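Local coordinates for protein glycoside hydrolase (Streptococcus pneumoniae serotype 4, PDB 6ORH) that probably hydrolyses alpha-linked L-fucose from host-derived glycans, as a family 29 alpha-L-fucosidase with a second, galactose-binding-like domain, at residues P229-T234 with L238-H243. The protein carries 2 engineered substitutions. Residues are numbered along the deposited sequence; the frame is centred on the assembly and turned at random.
With FUC (alpha-L-fucopyranose), chain C.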
ATOM      1  N   PRO A 229       5.963 -11.566  21.757  1.00 13.87           N
ATOM      2  CA  PRO A 229       7.350 -11.976  21.544  1.00 15.52           C
ATOM      3  C   PRO A 229       7.457 -13.436  21.117  1.00 15.40           C
ATOM      4  O   PRO A 229       8.409 -13.816  20.443  1.00 15.51           O
ATOM      5  CB  PRO A 229       8.059 -11.789  22.891  1.00 17.49           C
ATOM      6  CG  PRO A 229       7.175 -10.820  23.653  1.00 17.42           C
ATOM      7  CD  PRO A 229       5.776 -10.984  23.097  1.00 14.71           C
ATOM      8  N   ASP A 230       6.469 -14.259  21.489  1.00 14.58           N
ATOM      9  CA  ASP A 230       6.526 -15.662  21.127  1.00 15.95           C
ATOM     10  C   ASP A 230       6.266 -15.920  19.648  1.00 16.61           C
ATOM     11  O   ASP A 230       6.447 -17.060  19.178  1.00 18.66           O
ATOM     12  CB  ASP A 230       5.554 -16.459  22.014  1.00 17.44           C
ATOM     13  CG  ASP A 230       6.114 -16.758  23.393  1.00 21.87           C
ATOM     14  OD1 ASP A 230       7.310 -16.474  23.639  1.00 27.42           O
ATOM     15  OD2 ASP A 230       5.373 -17.345  24.207  1.00 25.70           O
ATOM     16  N   LYS A 231       5.883 -14.880  18.884  1.00 14.20           N
ATOM     17  CA  LYS A 231       5.715 -15.014  17.454  1.00 13.70           C
ATOM     18  C   LYS A 231       6.805 -14.235  16.704  1.00 13.84           C
ATOM     19  O   LYS A 231       6.642 -13.943  15.523  1.00 13.39           O
ATOM     20  CB  LYS A 231       4.297 -14.578  17.077  1.00 15.12           C
ATOM     21  CG  LYS A 231       3.240 -15.586  17.546  1.00 18.38           C
ATOM     22  CD  LYS A 231       1.904 -15.492  16.842  1.00 20.92           C
ATOM     23  CE  LYS A 231       1.142 -14.309  17.368  1.00 21.87           C
ATOM     24  NZ  LYS A 231      -0.239 -14.270  16.810  1.00 22.04           N
ATOM     25  N   LEU A 232       7.919 -13.952  17.398  1.00 13.83           N
ATOM     26  CA  LEU A 232       9.071 -13.339  16.739  1.00 14.64           C
ATOM     27  C   LEU A 232      10.122 -14.419  16.476  1.00 17.03           C
ATOM     28  O   LEU A 232       9.770 -15.494  15.982  1.00 17.00           O
ATOM     29  CB  LEU A 232       9.580 -12.199  17.617  1.00 13.51           C
ATOM     30  CG  LEU A 232       8.576 -11.054  17.822  1.00 12.90           C
ATOM     31  CD1 LEU A 232       9.194  -9.966  18.716  1.00 15.26           C
ATOM     32  CD2 LEU A 232       8.116 -10.452  16.487  1.00 14.01           C
ATOM     33  N   GLY A 233      11.398 -14.121  16.753  1.00 16.08           N
ATOM     34  CA  GLY A 233      12.507 -15.005  16.384  1.00 17.37           C
ATOM     35  C   GLY A 233      12.916 -14.840  14.913  1.00 19.19           C
ATOM     36  O   GLY A 233      12.324 -14.067  14.162  1.00 18.06           O
ATOM     37  N   THR A 234      13.932 -15.596  14.457  1.00 21.65           N
ATOM     38  CA  THR A 234      14.388 -15.473  13.076  1.00 22.75           C
ATOM     39  C   THR A 234      13.341 -15.900  12.034  1.00 22.36           C
ATOM     40  O   THR A 234      13.403 -15.445  10.894  1.00 23.32           O
ATOM     41  CB  THR A 234      15.742 -16.175  12.856  1.00 25.41           C
ATOM     42  OG1 THR A 234      15.568 -17.524  13.294  1.00 27.72           O
ATOM     43  CG2 THR A 234      16.841 -15.585  13.704  1.00 26.10           C
ATOM     44  N   LEU A 238       7.096 -12.302   7.790  1.00 12.80           N
ATOM     45  CA  LEU A 238       7.347 -10.944   7.315  1.00 12.75           C
ATOM     46  C   LEU A 238       6.100 -10.071   7.497  1.00 12.60           C
ATOM     47  O   LEU A 238       6.226  -8.908   7.906  1.00 12.94           O
ATOM     48  CB  LEU A 238       7.804 -10.936   5.852  1.00 13.17           C
ATOM     49  CG  LEU A 238       9.116 -11.667   5.566  1.00 13.75           C
ATOM     50  CD1 LEU A 238       9.399 -11.636   4.066  1.00 13.20           C
ATOM     51  CD2 LEU A 238      10.269 -11.066   6.365  1.00 13.73           C
ATOM     52  N   ASN A 239       4.899 -10.609   7.213  1.00 12.15           N
ATOM     53  CA  ASN A 239       3.722  -9.760   7.370  1.00 12.50           C
ATOM     54  C   ASN A 239       3.419  -9.476   8.852  1.00 11.88           C
ATOM     55  O   ASN A 239       2.759  -8.479   9.169  1.00 12.28           O
ATOM     56  CB  ASN A 239       2.519 -10.388   6.664  1.00 13.47           C
ATOM     57  CG  ASN A 239       2.630 -10.371   5.150  1.00 15.37           C
ATOM     58  OD1 ASN A 239       3.468  -9.668   4.593  1.00 18.41           O
ATOM     59  ND2 ASN A 239       1.735 -11.078   4.478  1.00 15.05           N
ATOM     60  N   TYR A 240       3.841 -10.361   9.758  1.00 10.60           N
ATOM     61  CA  TYR A 240       3.655 -10.128  11.188  1.00 11.33           C
ATOM     62  C   TYR A 240       4.522  -8.940  11.614  1.00 10.67           C
ATOM     63  O   TYR A 240       4.101  -8.038  12.331  1.00 10.87           O
ATOM     64  CB  TYR A 240       3.956 -11.413  11.969  1.00 12.06           C
ATOM     65  CG  TYR A 240       3.601 -11.304  13.432  1.00 12.01           C
ATOM     66  CD1 TYR A 240       2.267 -11.359  13.837  1.00 11.33           C
ATOM     67  CD2 TYR A 240       4.585 -11.116  14.404  1.00 11.56           C
ATOM     68  CE1 TYR A 240       1.946 -11.309  15.184  1.00 12.06           C
ATOM     69  CE2 TYR A 240       4.269 -11.051  15.762  1.00 11.63           C
ATOM     70  CZ  TYR A 240       2.935 -11.146  16.138  1.00 11.65           C
ATOM     71  OH  TYR A 240       2.620 -11.038  17.469  1.00 12.59           O
ATOM     72  N   LEU A 241       5.769  -8.923  11.117  1.00 10.75           N
ATOM     73  CA  LEU A 241       6.658  -7.809  11.404  1.00 10.54           C
ATOM     74  C   LEU A 241       6.118  -6.510  10.806  1.00 10.28           C
ATOM     75  O   LEU A 241       6.159  -5.470  11.446  1.00 10.60           O
ATOM     76  CB  LEU A 241       8.040  -8.109  10.796  1.00 11.16           C
ATOM     77  CG  LEU A 241       8.762  -9.287  11.453  1.00 12.37           C
ATOM     78  CD1 LEU A 241      10.078  -9.524  10.710  1.00 12.36           C
ATOM     79  CD2 LEU A 241       8.994  -9.028  12.941  1.00 11.59           C
ATOM     80  N   GLN A 242       5.577  -6.583   9.597  1.00 10.38           N
ATOM     81  CA  GLN A 242       5.254  -5.400   8.797  1.00 11.56           C
ATOM     82  C   GLN A 242       3.978  -4.718   9.286  1.00 11.30           C
ATOM     83  O   GLN A 242       3.814  -3.509   9.090  1.00 10.93           O
ATOM     84  CB  GLN A 242       5.148  -5.872   7.347  1.00 13.49           C
ATOM     85  CG  GLN A 242       4.626  -4.853   6.345  1.00 14.90           C
ATOM     86  CD  GLN A 242       4.685  -5.456   4.951  1.00 15.85           C
ATOM     87  OE1 GLN A 242       5.764  -5.570   4.359  1.00 17.04           O
ATOM     88  NE2 GLN A 242       3.540  -5.871   4.415  1.00 16.30           N
ATOM     89  N   HIS A 243       3.071  -5.499   9.899  1.00 10.93           N
ATOM     90  CA  HIS A 243       1.778  -4.961  10.318  1.00 11.22           C
ATOM     91  C   HIS A 243       1.625  -4.971  11.834  1.00 11.16           C
ATOM     92  O   HIS A 243       0.664  -4.391  12.353  1.00 11.08           O
ATOM     93  CB  HIS A 243       0.615  -5.773   9.722  1.00 11.26           C
ATOM     94  CG  HIS A 243       0.566  -5.700   8.242  1.00 11.60           C
ATOM     95  ND1 HIS A 243       0.010  -4.613   7.572  1.00 11.05           N
ATOM     96  CD2 HIS A 243       0.976  -6.570   7.274  1.00 12.03           C
ATOM     97  CE1 HIS A 243       0.093  -4.781   6.262  1.00 12.05           C
ATOM     98  NE2 HIS A 243       0.710  -5.974   6.051  1.00 12.58           N
TER
HETATM   99  C1  FUC C   3      17.311 -12.469   9.258  1.00 17.84           C
HETATM  100  C2  FUC C   3      16.125 -13.447   9.369  1.00 22.40           C
HETATM  101  C3  FUC C   3      15.744 -13.923   7.949  1.00 25.40           C
HETATM  102  C4  FUC C   3      16.920 -14.571   7.251  1.00 23.91           C
HETATM  103  C5  FUC C   3      18.035 -13.537   7.188  1.00 21.81           C
HETATM  104  C6  FUC C   3      19.320 -14.052   6.553  1.00 21.44           C
HETATM  105  O2  FUC C   3      15.061 -12.774   9.993  1.00 21.56           O
HETATM  106  O3  FUC C   3      14.649 -14.856   7.950  1.00 33.53           O
HETATM  107  O4  FUC C   3      17.385 -15.727   7.972  1.00 24.79           O
HETATM  108  O5  FUC C   3      18.310 -13.141   8.526  1.00 19.00           O
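Tyr240 reaches out from helix 238-243 into the loop that precedes it, and its ring is bordered there by Lys231 and Leu232. CB of Lys231 lies 3.8 Å from both CE2 and CZ of Tyr240. Further along the lysine, CE comes within 3.6 Å of Tyr240 OH, so the aliphatic chain runs across the phenol end at about a right angle, bending at chi3 (-76°). Leu232 arrives differently: its CD2 sits near the ring plane, at the edge, 4.0 Å from Tyr240 CE2. The same methyl also meets Leu241 CD2 at 3.9 Å, which makes it the apolar link between two successive helix residues. A chi1 of -172° swings the Tyr240 ring away from its own backbone N and out to the loop, where these two side chains meet it.

The polar end of the phenol is fixed from just outside the two segments, by hydrogen bonds between Tyr240 OH and both Asn228 N and Asp245 OD2. Asp245 also forms a long, weak ion pair with Lys231 NZ. Val227 of strand 226-227 packs against Leu232 and Tyr240, while Trp211 of strand 209-211 touches Leu241, seating the contact against strands of the TIM-barrel-type fucosidase domain.

Further along the loop, Thr234 belongs to the glycan pocket: its carbonyl O accepts a hydrogen bond from fucose O3 at 3.3 Å and a weak one from O2. The turn before it carries the bond from Leu232 N to Pro229 O, 3.1 Å long. Across the contact the attraction is thus mainly dispersive, with 198 Å² buried in total, while the hydrogen bonds at Tyr240 OH, made to residues outside the two segments, hold the ring end in place. The Asp245 carboxylate probably polarises that hydroxyl; its long pairing with Lys231 adds little.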